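Local coordinates for protein BT_4661 (Bacteroides thetaiotaomicron, PDB 4AK1) that probably binds heparin and heparan sulphate at the cell surface as a SusE-like polysaccharide-binding component of the heparin utilisation system, at residues E329-I334 / G360-Y365; A335-A340 / E412-T417; I350-N355 / G384-K389; Y365-L370 / Y399-M404. All blocks are in the same frame, centred on the assembly; numbering follows the deposited sequence.

Contact 1 of 4, residues E329-I334 / G360-Y365; sequences EFIEPI and GDEVKY
A reciprocal pair of hydrogen bonds joins two loops at the edge of a small beta-sandwich, Glu-332 on the way into strand 342-345 and Asp-361 just ahead of strand 364-367. Glu-332 N gives its hydrogen to Asp-361 OD2 at 2.9 Å, meeting the carboxylate from above its plane, 45° out of it. In the other direction Asp-361 N donates to Glu-332 O at 3.0 Å. One residue can serve both ends because Asp-361 CG lies beside its own backbone N (chi1 -64°). Gly-360 adds a CA-H...O contact, its CA 3.3 Å from Glu-332 O, and a side chain there would press on Ile-334 CA. Ile-331 CD1 lies across the end of Glu-362 at about a right angle, 3.6 Å from OE2. An alanine in place of Asp-361 would take away the carboxylate, and Glu-332 N would probably be left without its acceptor, with only one of the two direct hydrogen bonds between the loops remaining. Asn-407 ND2, on the neighbouring strand, binds Asp-361 O. The Glu-332 chain bends at chi2, which leads its own carboxylate away from Asp-361 toward Arg-245, a long and weak ion pair; this turn probably eases repulsion between the two acids.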
loop_
_atom_site.group_PDB
_atom_site.type_symbol
_atom_site.label_atom_id
_atom_site.label_comp_id
_atom_site.label_asym_id
_atom_site.label_seq_id
_atom_site.Cartn_x
_atom_site.Cartn_y
_atom_site.Cartn_z
ATOM N N GLU A 329 36.243 46.114 -31.609
ATOM C CA GLU A 329 37.413 45.369 -31.154
ATOM C C GLU A 329 37.070 43.896 -30.977
ATOM O O GLU A 329 35.982 43.558 -30.529
ATOM C CB GLU A 329 37.847 45.934 -29.800
ATOM C CG GLU A 329 39.320 45.805 -29.456
ATOM C CD GLU A 329 39.651 46.568 -28.181
ATOM O OE1 GLU A 329 38.970 46.352 -27.158
ATOM O OE2 GLU A 329 40.563 47.409 -28.210
ATOM N N PHE A 330 38.015 43.034 -31.331
ATOM C CA PHE A 330 37.888 41.599 -31.154
ATOM C C PHE A 330 37.518 41.236 -29.712
ATOM O O PHE A 330 38.130 41.727 -28.759
ATOM C CB PHE A 330 39.197 40.923 -31.585
ATOM C CG PHE A 330 39.200 39.431 -31.416
ATOM C CD1 PHE A 330 38.567 38.609 -32.340
ATOM C CD2 PHE A 330 39.847 38.844 -30.331
ATOM C CE1 PHE A 330 38.572 37.233 -32.179
ATOM C CE2 PHE A 330 39.865 37.468 -30.171
ATOM C CZ PHE A 330 39.227 36.662 -31.098
ATOM N N ILE A 331 36.471 40.424 -29.571
ATOM C CA ILE A 331 36.063 39.838 -28.296
ATOM C C ILE A 331 36.637 38.425 -28.239
ATOM O O ILE A 331 36.335 37.590 -29.089
ATOM C CB ILE A 331 34.513 39.789 -28.142
ATOM C CG1 ILE A 331 33.925 41.202 -27.963
ATOM C CG2 ILE A 331 34.076 38.866 -26.997
ATOM C CD1 ILE A 331 34.137 41.838 -26.598
ATOM N N GLU A 332 37.465 38.159 -27.235
ATOM C CA GLU A 332 38.071 36.837 -27.100
ATOM C C GLU A 332 36.981 35.832 -26.683
ATOM O O GLU A 332 36.255 36.089 -25.732
ATOM C CB GLU A 332 39.216 36.884 -26.088
ATOM C CG GLU A 332 40.096 35.652 -26.037
ATOM C CD GLU A 332 41.130 35.605 -27.139
ATOM O OE1 GLU A 332 42.009 36.498 -27.214
ATOM O OE2 GLU A 332 41.075 34.658 -27.938
ATOM N N PRO A 333 36.834 34.718 -27.433
ATOM C CA PRO A 333 35.901 33.653 -27.039
ATOM C C PRO A 333 36.327 33.000 -25.732
ATOM O O PRO A 333 37.518 33.008 -25.405
ATOM C CB PRO A 333 36.026 32.628 -28.175
ATOM C CG PRO A 333 36.556 33.392 -29.335
ATOM C CD PRO A 333 37.448 34.448 -28.745
ATOM N N ILE A 334 35.363 32.418 -25.014
ATOM C CA ILE A 334 35.628 31.703 -23.769
ATOM C C ILE A 334 36.432 30.438 -24.029
ATOM O O ILE A 334 36.102 29.662 -24.930
ATOM C CB ILE A 334 34.310 31.351 -23.044
ATOM C CG1 ILE A 334 33.543 32.649 -22.739
ATOM C CG2 ILE A 334 34.587 30.533 -21.782
ATOM C CD1 ILE A 334 32.056 32.486 -22.473
ATOM N N GLY A 360 38.622 34.919 -22.412
ATOM C CA GLY A 360 37.262 35.371 -22.722
ATOM C C GLY A 360 36.980 36.795 -22.277
ATOM O O GLY A 360 37.126 37.112 -21.103
ATOM N N ASP A 361 36.559 37.645 -23.213
ATOM C CA ASP A 361 36.237 39.058 -22.907
ATOM C C ASP A 361 34.754 39.291 -22.609
ATOM O O ASP A 361 33.891 38.595 -23.155
ATOM C CB ASP A 361 36.673 39.972 -24.061
ATOM C CG ASP A 361 38.183 39.965 -24.278
ATOM O OD1 ASP A 361 38.920 39.886 -23.273
ATOM O OD2 ASP A 361 38.633 40.044 -25.438
ATOM N N GLU A 362 34.480 40.269 -21.740
ATOM C CA GLU A 362 33.121 40.763 -21.449
ATOM C C GLU A 362 32.137 39.623 -21.130
ATOM O O GLU A 362 31.086 39.474 -21.755
ATOM C CB GLU A 362 32.634 41.694 -22.580
ATOM C CG GLU A 362 33.525 42.944 -22.715
ATOM C CD GLU A 362 33.082 43.956 -23.773
ATOM O OE1 GLU A 362 31.870 44.075 -24.045
ATOM O OE2 GLU A 362 33.958 44.663 -24.328
ATOM N N VAL A 363 32.509 38.822 -20.138
ATOM C CA VAL A 363 31.797 37.583 -19.837
ATOM C C VAL A 363 30.799 37.783 -18.705
ATOM O O VAL A 363 31.088 38.496 -17.744
ATOM C CB VAL A 363 32.789 36.454 -19.450
ATOM C CG1 VAL A 363 32.033 35.177 -19.098
ATOM C CG2 VAL A 363 33.788 36.198 -20.580
ATOM N N LYS A 364 29.629 37.148 -18.813
ATOM C CA LYS A 364 28.705 37.037 -17.678
ATOM C C LYS A 364 28.543 35.579 -17.228
ATOM O O LYS A 364 28.641 34.656 -18.049
ATOM C CB LYS A 364 27.344 37.650 -18.017
ATOM C CG LYS A 364 27.337 39.181 -18.021
ATOM C CD LYS A 364 25.928 39.726 -18.252
ATOM C CE LYS A 364 25.915 41.250 -18.324
ATOM N NZ LYS A 364 25.136 41.712 -19.516
ATOM N N TYR A 365 28.286 35.384 -15.937
ATOM C CA TYR A 365 28.194 34.034 -15.354
ATOM C C TYR A 365 26.861 33.800 -14.651
ATOM O O TYR A 365 26.316 34.708 -14.023
ATOM C CB TYR A 365 29.347 33.784 -14.359
ATOM C CG TYR A 365 30.733 34.094 -14.925
ATOM C CD1 TYR A 365 31.269 35.382 -14.856
ATOM C CD2 TYR A 365 31.487 33.104 -15.525
ATOM C CE1 TYR A 365 32.527 35.662 -15.368
ATOM C CE2 TYR A 365 32.742 33.369 -16.058
ATOM C CZ TYR A 365 33.260 34.649 -15.973
ATOM O OH TYR A 365 34.508 34.900 -16.502
#

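Contact 2 of 4, residues A335-A340 / E412-T417; sequences ANFGYA and ETATFT. With NA (sodium ion), chain B.
Residues 337-340 run almost parallel to residues 412-416 of strand 410-421, 2° apart in direction, yet Gly-338 CA stays 5.3 Å from Ala-414 CA and water, not direct backbone bonding, spans the gap. Ala-414 is the small residue that three others close upon. Its CB sits over one face of the Phe-337 ring, offset toward the rim, 3.8 Å from CE2; it also lies at the edge of the Tyr-339 ring and 4.0 Å from Gly-338 CA. Glu-412 O meets the Phe-337 ring near its plane. Further along, Phe-416 takes the crowded position between backbone N and carbonyl carbon (chi1 66°), a rotation that brings its CD1 to 3.6 Å from Tyr-339 CB, with the two rings inclined at 49°. The Phe-416 ring also packs on Ile-352 and Ile-386 of the facing sheet. On the polar side a sodium ion is bound by Tyr-339 O at 2.2 Å and otherwise by waters, one of them 2.4 Å away. That same water accepts from Tyr-339 N at 3.0 Å and donates to Thr-415 O at 2.9 Å. Another water links Phe-337 N to Glu-412 OE2. Aromatic packing thus fills the inner side of this seam, while waters, one also bound to sodium, join backbone N-H groups to acceptors on the strand.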
loop_
_atom_site.group_PDB
_atom_site.type_symbol
_atom_site.label_atom_id
_atom_site.label_comp_id
_atom_site.label_asym_id
_atom_site.label_seq_id
_atom_site.Cartn_x
_atom_site.Cartn_y
_atom_site.Cartn_z
ATOM N N ALA A 335 37.497 30.241 -23.249
ATOM C CA ALA A 335 38.348 29.058 -23.379
ATOM C C ALA A 335 38.980 28.761 -22.018
ATOM O O ALA A 335 39.078 29.656 -21.166
ATOM C CB ALA A 335 39.413 29.277 -24.449
ATOM N N ASN A 336 39.372 27.503 -21.805
ATOM C CA ASN A 336 39.984 27.071 -20.540
ATOM C C ASN A 336 39.118 27.427 -19.332
ATOM O O ASN A 336 39.637 27.776 -18.266
ATOM C CB ASN A 336 41.405 27.671 -20.385
ATOM C CG ASN A 336 42.275 27.456 -21.612
ATOM O OD1 ASN A 336 43.021 28.362 -22.040
ATOM N ND2 ASN A 336 42.195 26.269 -22.192
ATOM N N PHE A 337 37.800 27.367 -19.504
ATOM C CA PHE A 337 36.880 27.699 -18.421
ATOM C C PHE A 337 36.610 26.445 -17.594
ATOM O O PHE A 337 36.062 25.478 -18.106
ATOM C CB PHE A 337 35.571 28.323 -18.949
ATOM C CG PHE A 337 34.550 28.619 -17.867
ATOM C CD1 PHE A 337 34.929 29.231 -16.666
ATOM C CD2 PHE A 337 33.205 28.318 -18.062
ATOM C CE1 PHE A 337 33.993 29.500 -15.674
ATOM C CE2 PHE A 337 32.262 28.600 -17.082
ATOM C CZ PHE A 337 32.653 29.180 -15.882
ATOM N N GLY A 338 37.025 26.465 -16.329
ATOM C CA GLY A 338 36.830 25.324 -15.431
ATOM C C GLY A 338 37.172 25.587 -13.978
ATOM O O GLY A 338 37.782 26.621 -13.642
ATOM N N TYR A 339 36.748 24.670 -13.112
ATOM C CA TYR A 339 37.033 24.732 -11.680
ATOM C C TYR A 339 37.549 23.373 -11.253
ATOM O O TYR A 339 37.135 22.353 -11.802
ATOM C CB TYR A 339 35.769 25.027 -10.845
ATOM C CG TYR A 339 35.011 26.288 -11.230
ATOM C CD1 TYR A 339 34.095 26.271 -12.279
ATOM C CD2 TYR A 339 35.224 27.498 -10.556
ATOM C CE1 TYR A 339 33.404 27.415 -12.652
ATOM C CE2 TYR A 339 34.535 28.657 -10.915
ATOM C CZ TYR A 339 33.616 28.606 -11.966
ATOM O OH TYR A 339 32.907 29.718 -12.365
ATOM N N ALA A 340 38.430 23.352 -10.259
ATOM C CA ALA A 340 38.858 22.092 -9.656
ATOM C C ALA A 340 37.740 21.541 -8.772
ATOM O O ALA A 340 36.947 22.309 -8.212
ATOM C CB ALA A 340 40.119 22.328 -8.826
ATOM N N GLU A 412 29.629 28.674 -22.614
ATOM C CA GLU A 412 30.361 27.486 -22.211
ATOM C C GLU A 412 30.015 27.182 -20.750
ATOM O O GLU A 412 30.016 28.080 -19.908
ATOM C CB GLU A 412 31.865 27.699 -22.412
ATOM C CG GLU A 412 32.747 26.520 -22.000
ATOM C CD GLU A 412 33.098 25.575 -23.140
ATOM O OE1 GLU A 412 32.582 25.736 -24.272
ATOM O OE2 GLU A 412 33.921 24.658 -22.905
ATOM N N THR A 413 29.674 25.926 -20.469
ATOM C CA THR A 413 29.343 25.518 -19.107
ATOM C C THR A 413 30.464 24.635 -18.553
ATOM O O THR A 413 31.011 23.786 -19.269
ATOM C CB THR A 413 27.962 24.830 -19.054
ATOM O OG1 THR A 413 26.977 25.728 -19.584
ATOM C CG2 THR A 413 27.561 24.441 -17.640
ATOM N N ALA A 414 30.805 24.867 -17.295
ATOM C CA ALA A 414 31.822 24.100 -16.575
ATOM C C ALA A 414 31.152 23.402 -15.401
ATOM O O ALA A 414 30.187 23.927 -14.821
ATOM C CB ALA A 414 32.923 25.019 -16.058
ATOM N N THR A 415 31.682 22.243 -15.022
ATOM C CA THR A 415 31.116 21.463 -13.910
ATOM C C THR A 415 32.221 21.131 -12.917
ATOM O O THR A 415 33.337 20.831 -13.321
ATOM C CB THR A 415 30.481 20.150 -14.444
ATOM O OG1 THR A 415 29.553 20.465 -15.487
ATOM C CG2 THR A 415 29.745 19.375 -13.342
ATOM N N PHE A 416 31.913 21.193 -11.623
ATOM C CA PHE A 416 32.797 20.609 -10.616
ATOM C C PHE A 416 31.997 19.893 -9.556
ATOM O O PHE A 416 30.768 20.088 -9.425
ATOM C CB PHE A 416 33.756 21.647 -9.969
ATOM C CG PHE A 416 33.062 22.708 -9.135
ATOM C CD1 PHE A 416 32.576 23.874 -9.734
ATOM C CD2 PHE A 416 32.918 22.562 -7.759
ATOM C CE1 PHE A 416 31.956 24.867 -8.977
ATOM C CE2 PHE A 416 32.292 23.548 -6.986
ATOM C CZ PHE A 416 31.808 24.706 -7.597
ATOM N N THR A 417 32.703 19.064 -8.796
ATOM C CA THR A 417 32.123 18.362 -7.664
ATOM C C THR A 417 32.567 19.011 -6.345
ATOM O O THR A 417 33.763 19.242 -6.131
ATOM C CB THR A 417 32.512 16.873 -7.719
ATOM O OG1 THR A 417 31.966 16.302 -8.918
ATOM C CG2 THR A 417 31.992 16.094 -6.500
HETATM NA NA NA B . 37.257 21.094 -13.611
HETATM O O HOH W 1 36.384 26.413 -21.896
HETATM O O HOH W 2 35.440 22.385 -14.471
HETATM O O HOH W 3 35.933 19.580 -12.283
HETATM O O HOH W 4 36.682 19.440 -15.588
HETATM O O HOH W 5 38.722 20.052 -13.324
#

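Contact 3 of 4, residues I350-N355 / G384-K389; sequences IDINKN and GNIAIK
Ile-386 O is gripped twice, by Ile-352 N at 2.8 Å and by a water at the same distance, and this water also donates to Asn-353 OD1. Ile-388 O is likewise bound by Ile-350 N, in a bond that reaches it from well outside the carbonyl plane, with another water nearby that also reaches Asp-351 OD1. These bonds belong to a short antiparallel ladder in which Ile-350 with Ile-388 and Ile-352 with Ile-386 are hydrogen-bonded pairs, Asp-351 with Ala-387 the non-hydrogen-bonded pair between them. The ladder forms part of the three-stranded sheet of a beta-sandwich. Its four isoleucines all point to the face that meets the other sheet, where Ile-352 packs on Phe-416 and Val-342. Ile-350 and Ile-388 lie side by side, their CB atoms 4.0 Å apart, whereas Ile-352 and Ile-388 cross at a slant, CD1 meeting CD1 at 3.7 Å. Just ahead of strand 386-388, Asn-385 takes over the pairing: CG beside its own backbone N (chi1 -59°) turns the amide so that OD1 accepts from Lys-354 N at 2.9 Å, in the carbonyl plane. The amides of Asn-353 and Asn-385 stand nearly perpendicular, 83° between planes, with Asn-353 OD1 3.5 Å from Asn-385 CB. With a valine at Asn-385 there would be no amide oxygen, and Lys-354 N would probably lose its acceptor where the ladder ends. Lys-354 NZ binds Tyr-365 OH and Asp-383 O.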
loop_
_atom_site.group_PDB
_atom_site.type_symbol
_atom_site.label_atom_id
_atom_site.label_comp_id
_atom_site.label_asym_id
_atom_site.label_seq_id
_atom_site.Cartn_x
_atom_site.Cartn_y
_atom_site.Cartn_z
ATOM N N ILE A 350 35.282 28.849 2.007
ATOM C CA ILE A 350 35.923 28.240 0.849
ATOM C C ILE A 350 35.897 29.235 -0.319
ATOM O O ILE A 350 34.845 29.803 -0.625
ATOM C CB ILE A 350 35.241 26.916 0.400
ATOM C CG1 ILE A 350 34.958 25.978 1.583
ATOM C CG2 ILE A 350 36.131 26.201 -0.611
ATOM C CD1 ILE A 350 34.011 24.830 1.265
ATOM N N ASP A 351 37.053 29.463 -0.936
ATOM C CA ASP A 351 37.122 30.213 -2.184
ATOM C C ASP A 351 37.260 29.202 -3.314
ATOM O O ASP A 351 38.204 28.400 -3.317
ATOM C CB ASP A 351 38.337 31.134 -2.206
ATOM C CG ASP A 351 38.208 32.306 -1.274
ATOM O OD1 ASP A 351 37.071 32.779 -1.028
ATOM O OD2 ASP A 351 39.262 32.769 -0.790
ATOM N N ILE A 352 36.326 29.229 -4.260
ATOM C CA ILE A 352 36.363 28.324 -5.402
ATOM C C ILE A 352 36.664 29.162 -6.643
ATOM O O ILE A 352 35.772 29.800 -7.213
ATOM C CB ILE A 352 35.049 27.519 -5.535
ATOM C CG1 ILE A 352 34.794 26.713 -4.254
ATOM C CG2 ILE A 352 35.096 26.611 -6.760
ATOM C CD1 ILE A 352 33.412 26.096 -4.139
ATOM N N ASN A 353 37.938 29.211 -7.019
ATOM C CA ASN A 353 38.358 30.078 -8.116
ATOM C C ASN A 353 38.430 29.326 -9.425
ATOM O O ASN A 353 38.837 28.159 -9.452
ATOM C CB ASN A 353 39.695 30.745 -7.807
ATOM C CG ASN A 353 39.620 31.645 -6.584
ATOM O OD1 ASN A 353 38.684 32.441 -6.445
ATOM N ND2 ASN A 353 40.598 31.514 -5.681
ATOM N N LYS A 354 38.022 29.982 -10.506
ATOM C CA LYS A 354 38.170 29.375 -11.818
ATOM C C LYS A 354 39.655 29.279 -12.165
ATOM O O LYS A 354 40.474 30.059 -11.663
ATOM C CB LYS A 354 37.415 30.157 -12.887
ATOM C CG LYS A 354 38.032 31.492 -13.237
ATOM C CD LYS A 354 37.200 32.233 -14.266
ATOM C CE LYS A 354 37.782 33.617 -14.463
ATOM N NZ LYS A 354 36.981 34.361 -15.467
ATOM N N ASN A 355 39.988 28.328 -13.026
ATOM C CA ASN A 355 41.372 28.124 -13.446
ATOM C C ASN A 355 41.973 29.403 -14.046
ATOM O O ASN A 355 41.307 30.105 -14.820
ATOM C CB ASN A 355 41.462 26.965 -14.436
ATOM C CG ASN A 355 42.904 26.618 -14.799
ATOM O OD1 ASN A 355 43.493 27.213 -15.702
ATOM N ND2 ASN A 355 43.473 25.670 -14.087
ATOM N N GLY A 384 33.368 35.363 -12.038
ATOM C CA GLY A 384 33.035 33.944 -12.151
ATOM C C GLY A 384 33.632 33.079 -11.051
ATOM O O GLY A 384 33.524 31.861 -11.105
ATOM N N ASN A 385 34.286 33.700 -10.065
ATOM C CA ASN A 385 34.771 32.966 -8.896
ATOM C C ASN A 385 33.665 32.813 -7.863
ATOM O O ASN A 385 32.764 33.648 -7.801
ATOM C CB ASN A 385 35.996 33.675 -8.292
ATOM C CG ASN A 385 37.131 33.805 -9.284
ATOM O OD1 ASN A 385 37.547 32.826 -9.897
ATOM N ND2 ASN A 385 37.644 35.029 -9.450
ATOM N N ILE A 386 33.721 31.744 -7.063
ATOM C CA ILE A 386 32.640 31.413 -6.143
ATOM C C ILE A 386 33.149 31.546 -4.711
ATOM O O ILE A 386 34.256 31.096 -4.409
ATOM C CB ILE A 386 32.110 29.971 -6.387
ATOM C CG1 ILE A 386 31.497 29.862 -7.793
ATOM C CG2 ILE A 386 31.120 29.545 -5.317
ATOM C CD1 ILE A 386 31.399 28.448 -8.338
ATOM N N ALA A 387 32.352 32.184 -3.854
ATOM C CA ALA A 387 32.662 32.251 -2.417
ATOM C C ALA A 387 31.660 31.465 -1.597
ATOM O O ALA A 387 30.450 31.535 -1.837
ATOM C CB ALA A 387 32.720 33.700 -1.942
ATOM N N ILE A 388 32.178 30.689 -0.645
ATOM C CA ILE A 388 31.379 30.059 0.406
ATOM C C ILE A 388 31.897 30.645 1.727
ATOM O O ILE A 388 33.102 30.671 1.951
ATOM C CB ILE A 388 31.526 28.513 0.372
ATOM C CG1 ILE A 388 30.877 27.953 -0.908
ATOM C CG2 ILE A 388 30.880 27.852 1.602
ATOM C CD1 ILE A 388 31.154 26.486 -1.191
ATOM N N LYS A 389 30.988 31.141 2.566
ATOM C CA LYS A 389 31.355 31.878 3.792
ATOM C C LYS A 389 31.584 30.943 4.992
ATOM O O LYS A 389 30.974 29.883 5.092
ATOM C CB LYS A 389 30.247 32.882 4.171
ATOM C CG LYS A 389 29.800 33.856 3.080
ATOM C CD LYS A 389 30.862 34.900 2.757
ATOM C CE LYS A 389 30.733 35.427 1.325
ATOM N NZ LYS A 389 32.034 35.962 0.821
HETATM O O HOH W 6 34.769 32.738 0.644
HETATM O O HOH W 7 36.185 33.140 -4.606
#

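Contact 4 of 4, residues Y365-L370 / Y399-M404; sequences YEFVNL and YTVQVM
Glu-366 and Met-404 form the antiparallel hydrogen-bonded pair that fixes edge strand 364-367 against strand 397-407, in the four-stranded sheet of a beta-sandwich. Among the direct polar bonds, Met-404 N to Glu-366 O is the shortest at 2.7 Å and runs nearly along the C=O axis, while Glu-366 N to Met-404 O is 2.9 Å. Beyond this pair Val-368 N still reaches Gln-402 O at 2.9 Å, but from 45° above the carbonyl plane. Weaker CA-H...O contacts back these up, the tightest from Tyr-365 CA to Met-404 O at 3.2 Å.

Waters add further links between the segments around Val-368 and Asn-369. One water accepts from Gln-402 N and donates to Val-368 O; a second donates to Gln-402 OE1 at 2.6 Å and accepts from Asn-369 ND2, itself also bound to Asn-92.

Apolar contacts divide between the two faces. On the inner one, Phe-367 CE1 comes 4.0 Å from Val-401 CG1, and Val-403 CG2 touches the same ring obliquely; Leu-370 CD1 lies over one face, toward the rim, and Ile-386 and Leu-380 of the other sheet also pack against Phe-367. On the outer face, Val-368 CB lies 3.9 Å from Gln-402 CB, Gln-402 also packs on Thr-417 of the second subunit, and Val-368 CG2 rests on Met-404 CB. The Met-404 chain, CG anti to the backbone N (chi1 -176°) and bent at chi3 (57°), runs alongside Glu-366 and lays Met-404 CE 3.6 Å from Glu-366 CD, the carboxylate carbon.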
loop_
_atom_site.group_PDB
_atom_site.type_symbol
_atom_site.label_atom_id
_atom_site.label_comp_id
_atom_site.label_asym_id
_atom_site.label_seq_id
_atom_site.Cartn_x
_atom_site.Cartn_y
_atom_site.Cartn_z
ATOM N N TYR A 365 28.286 35.384 -15.937
ATOM C CA TYR A 365 28.194 34.034 -15.354
ATOM C C TYR A 365 26.861 33.800 -14.651
ATOM O O TYR A 365 26.316 34.708 -14.023
ATOM C CB TYR A 365 29.347 33.784 -14.359
ATOM C CG TYR A 365 30.733 34.094 -14.925
ATOM C CD1 TYR A 365 31.269 35.382 -14.856
ATOM C CD2 TYR A 365 31.487 33.104 -15.525
ATOM C CE1 TYR A 365 32.527 35.662 -15.368
ATOM C CE2 TYR A 365 32.742 33.369 -16.058
ATOM C CZ TYR A 365 33.260 34.649 -15.973
ATOM O OH TYR A 365 34.508 34.900 -16.502
ATOM N N GLU A 366 26.349 32.573 -14.728
ATOM C CA GLU A 366 25.215 32.164 -13.889
ATOM C C GLU A 366 25.303 30.673 -13.541
ATOM O O GLU A 366 25.893 29.909 -14.308
ATOM C CB GLU A 366 23.879 32.471 -14.590
ATOM C CG GLU A 366 23.604 31.646 -15.840
ATOM C CD GLU A 366 22.407 32.158 -16.632
ATOM O OE1 GLU A 366 22.540 33.205 -17.292
ATOM O OE2 GLU A 366 21.339 31.504 -16.623
ATOM N N PHE A 367 24.733 30.276 -12.398
ATOM C CA PHE A 367 24.573 28.855 -12.060
ATOM C C PHE A 367 23.541 28.189 -12.965
ATOM O O PHE A 367 22.545 28.817 -13.344
ATOM C CB PHE A 367 24.152 28.659 -10.600
ATOM C CG PHE A 367 25.232 28.999 -9.604
ATOM C CD1 PHE A 367 26.450 28.302 -9.599
ATOM C CD2 PHE A 367 25.040 30.024 -8.677
ATOM C CE1 PHE A 367 27.450 28.634 -8.685
ATOM C CE2 PHE A 367 26.027 30.351 -7.762
ATOM C CZ PHE A 367 27.235 29.659 -7.771
ATOM N N VAL A 368 23.779 26.919 -13.290
ATOM C CA VAL A 368 22.826 26.106 -14.045
ATOM C C VAL A 368 22.339 25.011 -13.108
ATOM O O VAL A 368 23.153 24.199 -12.635
ATOM C CB VAL A 368 23.473 25.424 -15.276
ATOM C CG1 VAL A 368 22.437 24.605 -16.058
ATOM C CG2 VAL A 368 24.112 26.441 -16.209
ATOM N N ASN A 369 21.034 24.997 -12.820
ATOM C CA ASN A 369 20.439 23.951 -11.985
ATOM C C ASN A 369 21.193 23.700 -10.668
ATOM O O ASN A 369 21.503 22.551 -10.325
ATOM C CB ASN A 369 20.300 22.653 -12.791
ATOM C CG ASN A 369 19.336 22.806 -13.962
ATOM O OD1 ASN A 369 18.291 23.455 -13.826
ATOM N ND2 ASN A 369 19.670 22.217 -15.103
ATOM N N LEU A 370 21.482 24.778 -9.939
ATOM C CA LEU A 370 22.148 24.659 -8.645
ATOM C C LEU A 370 21.306 23.774 -7.697
ATOM O O LEU A 370 20.089 23.970 -7.569
ATOM C CB LEU A 370 22.411 26.041 -8.037
ATOM C CG LEU A 370 23.315 26.123 -6.792
ATOM C CD1 LEU A 370 24.761 25.807 -7.151
ATOM C CD2 LEU A 370 23.204 27.495 -6.151
ATOM N N TYR A 399 28.023 17.206 -4.066
ATOM C CA TYR A 399 27.185 18.039 -4.907
ATOM C C TYR A 399 27.840 18.257 -6.242
ATOM O O TYR A 399 29.058 18.440 -6.311
ATOM C CB TYR A 399 26.949 19.406 -4.240
ATOM C CG TYR A 399 26.339 19.315 -2.862
ATOM C CD1 TYR A 399 24.950 19.226 -2.695
ATOM C CD2 TYR A 399 27.149 19.298 -1.720
ATOM C CE1 TYR A 399 24.385 19.142 -1.428
ATOM C CE2 TYR A 399 26.596 19.198 -0.455
ATOM C CZ TYR A 399 25.219 19.129 -0.315
ATOM O OH TYR A 399 24.684 19.024 0.952
ATOM N N THR A 400 27.028 18.272 -7.295
ATOM C CA THR A 400 27.496 18.666 -8.619
ATOM C C THR A 400 27.100 20.125 -8.878
ATOM O O THR A 400 25.934 20.483 -8.752
ATOM C CB THR A 400 26.873 17.745 -9.685
ATOM O OG1 THR A 400 27.148 16.387 -9.331
ATOM C CG2 THR A 400 27.458 18.033 -11.077
ATOM N N VAL A 401 28.070 20.968 -9.225
ATOM C CA VAL A 401 27.805 22.394 -9.454
ATOM C C VAL A 401 28.123 22.749 -10.903
ATOM O O VAL A 401 29.176 22.373 -11.413
ATOM C CB VAL A 401 28.647 23.285 -8.507
ATOM C CG1 VAL A 401 28.318 24.767 -8.688
ATOM C CG2 VAL A 401 28.448 22.871 -7.059
ATOM N N GLN A 402 27.232 23.490 -11.561
ATOM C CA GLN A 402 27.494 23.937 -12.936
ATOM C C GLN A 402 27.395 25.430 -13.066
ATOM O O GLN A 402 26.475 26.040 -12.504
ATOM C CB GLN A 402 26.482 23.363 -13.903
ATOM C CG GLN A 402 26.603 21.891 -14.160
ATOM C CD GLN A 402 25.609 21.495 -15.223
ATOM O OE1 GLN A 402 24.416 21.411 -14.943
ATOM N NE2 GLN A 402 26.080 21.324 -16.445
ATOM N N VAL A 403 28.325 26.002 -13.829
ATOM C CA VAL A 403 28.360 27.443 -14.068
ATOM C C VAL A 403 28.396 27.683 -15.563
ATOM O O VAL A 403 29.214 27.074 -16.285
ATOM C CB VAL A 403 29.589 28.116 -13.411
ATOM C CG1 VAL A 403 29.613 29.614 -13.724
ATOM C CG2 VAL A 403 29.583 27.905 -11.899
ATOM N N MET A 404 27.516 28.556 -16.038
ATOM C CA MET A 404 27.554 28.949 -17.436
ATOM C C MET A 404 28.192 30.321 -17.601
ATOM O O MET A 404 27.784 31.269 -16.936
ATOM C CB MET A 404 26.160 28.966 -18.056
ATOM C CG MET A 404 26.188 29.295 -19.550
ATOM S SD MET A 404 24.588 29.008 -20.333
ATOM C CE MET A 404 23.529 30.054 -19.356
HETATM O O HOH W 8 24.829 24.224 -10.454
HETATM O O HOH W 9 21.961 20.634 -15.478
HETATM O O HOH W 10 24.026 20.235 -10.404
#

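From the N terminus, 329-334 opens contact 1, which closes a short loop on reaching 360-365. Directly after 329-334, residues 335-340 open contact 2, the widest loop of the four, closed only at 412-417. Contacts 3 and 4 are both nested inside that loop, whereas contact 1 crosses contacts 2 and 3, and contacts 3 and 4 cross each other. Contacts 1 and 4 follow in series and share Tyr-365 at the start of the edge strand. Contacts 1, 2 and 4 all reach the four-stranded sheet and contact 3 pairs two strands of the facing one; Ile-386 meets Phe-416, Phe-367 and Val-403 between them. Contacts 2 and 4 also touch the second subunit.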